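Local coordinates for protein magnesium-protoporphyrin O-methyltransferase (Synechocystis sp., PDB 4QDJ) that methylates magnesium protoporphyrin IX to its monomethyl ester in chlorophyll biosynthesis, using S-adenosylmethionine as the methyl donor, at residues G89-S93 and E94-G98. Numbering follows the deposited sequence.
Sequences GSDIS and EKMVG. With SAM (S-adenosylmethionine), chain B.
S93 caps helix 94-108 by bonding to M96 and V97 of its first turn, where strand 86-91 passes into it in a Rossmann-like beta-alpha-beta unit. In class I methyltransferases the acidic residue ending this second strand grips the ribose of the cofactor, and D91 does so here. Its carboxylate faces the sugar diol with one oxygen for each hydroxyl: OD1 accepts from SAM O2' at 2.5 Å, and OD2 from O3' at 2.8 Å. OD1 also takes the backbone N-H of S93 on its anti lone pair, closing an Asx turn, while OD2 has a second donor in the backbone N of G72. Four bonds thus hold the carboxylate against rotation. I92 points away from the helix; its CG2 lies against the adenine, 3.5 Å from SAM C4. As the N-cap, S93 swings OG anti to its own backbone N (chi1 162°), back over the first turn of the helix, where M96 N donates to it almost straight (171°). N17 OD1 is hydrogen-bonded both to this OG and to K95 N, tying the cap to the segment between helices 8-16 and 19-27. S93 O receives V97 N, the first i to i+4 bond of the helix. M96 starts toward the strand end, its CG passing 3.3 Å from S93 OG, then bends at chi2 and chi3 so that its methyl CE reaches the ribose beside O3'. V97 lays CG2 against the CB of D91 at 3.6 Å, and its side chain also meets F116 and T118 of the next strand. One water bridges the turn, donating to I92 O and accepting from E94 N at 3.0 Å.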
loop_
_atom_site.group_PDB
_atom_site.type_symbol
_atom_site.label_atom_id
_atom_site.label_comp_id
_atom_site.label_asym_id
_atom_site.label_seq_id
_atom_site.Cartn_x
_atom_site.Cartn_y
_atom_site.Cartn_z
ATOM N N GLY A 89 2.629 7.618 6.327
ATOM C CA GLY A 89 3.104 6.727 5.288
ATOM C C GLY A 89 4.490 6.218 5.610
ATOM O O GLY A 89 5.320 6.945 6.151
ATOM N N SER A 90 4.741 4.957 5.288
ATOM C CA SER A 90 6.056 4.384 5.508
ATOM C C SER A 90 6.381 3.388 4.411
ATOM O O SER A 90 5.484 2.787 3.819
ATOM C CB SER A 90 6.130 3.709 6.878
ATOM O OG SER A 90 5.111 2.738 7.014
ATOM N N ASP A 91 7.669 3.227 4.137
ATOM C CA ASP A 91 8.122 2.309 3.106
ATOM C C ASP A 91 9.512 1.813 3.474
ATOM O O ASP A 91 10.290 2.534 4.097
ATOM C CB ASP A 91 8.145 3.006 1.746
ATOM C CG ASP A 91 8.190 2.027 0.589
ATOM O OD1 ASP A 91 9.270 1.448 0.337
ATOM O OD2 ASP A 91 7.146 1.842 -0.076
ATOM N N ILE A 92 9.821 0.580 3.096
ATOM C CA ILE A 92 11.112 -0.011 3.431
ATOM C C ILE A 92 12.237 0.625 2.610
ATOM O O ILE A 92 13.409 0.559 2.985
ATOM C CB ILE A 92 11.090 -1.546 3.239
ATOM C CG1 ILE A 92 12.237 -2.207 4.009
ATOM C CG2 ILE A 92 11.115 -1.908 1.755
ATOM C CD1 ILE A 92 12.166 -3.722 4.024
ATOM N N SER A 93 11.866 1.257 1.500
ATOM C CA SER A 93 12.832 1.876 0.596
ATOM C C SER A 93 12.988 3.373 0.846
ATOM O O SER A 93 12.039 4.138 0.687
ATOM C CB SER A 93 12.416 1.638 -0.856
ATOM O OG SER A 93 13.074 2.538 -1.729
ATOM N N GLU A 94 14.192 3.788 1.226
ATOM C CA GLU A 94 14.463 5.200 1.470
ATOM C C GLU A 94 14.310 6.040 0.200
ATOM O O GLU A 94 13.913 7.202 0.267
ATOM C CB GLU A 94 15.851 5.395 2.091
ATOM C CG GLU A 94 17.004 4.855 1.260
ATOM C CD GLU A 94 18.346 5.043 1.939
ATOM O OE1 GLU A 94 18.370 5.530 3.089
ATOM O OE2 GLU A 94 19.379 4.706 1.323
ATOM N N LYS A 95 14.609 5.450 -0.955
ATOM C CA LYS A 95 14.463 6.170 -2.217
ATOM C C LYS A 95 13.000 6.472 -2.522
ATOM O O LYS A 95 12.658 7.592 -2.906
ATOM C CB LYS A 95 15.110 5.407 -3.377
ATOM C CG LYS A 95 16.626 5.327 -3.293
ATOM C CD LYS A 95 17.272 5.450 -4.666
ATOM C CE LYS A 95 17.164 6.867 -5.207
ATOM N NZ LYS A 95 17.950 7.041 -6.462
ATOM N N MET A 96 12.136 5.478 -2.343
ATOM C CA MET A 96 10.710 5.678 -2.566
ATOM C C MET A 96 10.153 6.716 -1.593
ATOM O O MET A 96 9.416 7.617 -1.997
ATOM C CB MET A 96 9.944 4.354 -2.457
ATOM C CG MET A 96 10.374 3.297 -3.479
ATOM S SD MET A 96 9.866 3.656 -5.179
ATOM C CE MET A 96 8.160 3.107 -5.156
ATOM N N VAL A 97 10.524 6.588 -0.318
ATOM C CA VAL A 97 10.122 7.534 0.724
ATOM C C VAL A 97 10.544 8.962 0.394
ATOM O O VAL A 97 9.763 9.904 0.543
ATOM C CB VAL A 97 10.730 7.152 2.099
ATOM C CG1 VAL A 97 10.598 8.301 3.092
ATOM C CG2 VAL A 97 10.078 5.899 2.642
ATOM N N GLY A 98 11.786 9.113 -0.057
ATOM C CA GLY A 98 12.317 10.418 -0.400
ATOM C C GLY A 98 11.527 11.071 -1.515
ATOM O O GLY A 98 11.262 12.272 -1.482
HETATM N N SAM B . 1.481 1.010 -1.902
HETATM C CA SAM B . 2.094 1.864 -2.917
HETATM C C SAM B . 1.107 2.167 -4.036
HETATM O O SAM B . 0.184 1.392 -4.290
HETATM O OXT SAM B . 1.211 3.196 -4.705
HETATM C CB SAM B . 3.387 1.265 -3.475
HETATM C CG SAM B . 3.289 -0.110 -4.131
HETATM S SD SAM B . 4.879 -0.648 -4.826
HETATM C CE SAM B . 4.357 -1.923 -5.999
HETATM C "C5'" SAM B . 5.485 -1.700 -3.490
HETATM C "C4'" SAM B . 6.154 -0.887 -2.392
HETATM O "O4'" SAM B . 6.164 -1.652 -1.207
HETATM C "C3'" SAM B . 7.601 -0.533 -2.708
HETATM O "O3'" SAM B . 7.775 0.858 -2.567
HETATM C "C2'" SAM B . 8.408 -1.255 -1.647
HETATM O "O2'" SAM B . 9.530 -0.508 -1.230
HETATM C "C1'" SAM B . 7.382 -1.424 -0.540
HETATM N N9 SAM B . 7.679 -2.535 0.374
HETATM C C8 SAM B . 8.040 -3.813 0.044
HETATM N N7 SAM B . 8.217 -4.510 1.191
HETATM C C5 SAM B . 7.970 -3.690 2.238
HETATM C C6 SAM B . 8.004 -3.887 3.610
HETATM N N6 SAM B . 8.333 -5.075 4.111
HETATM N N1 SAM B . 7.699 -2.837 4.449
HETATM C C2 SAM B . 7.358 -1.605 3.929
HETATM N N3 SAM B . 7.330 -1.415 2.563
HETATM C C4 SAM B . 7.628 -2.446 1.736
HETATM O O HOH W 1 15.946 1.664 2.438
#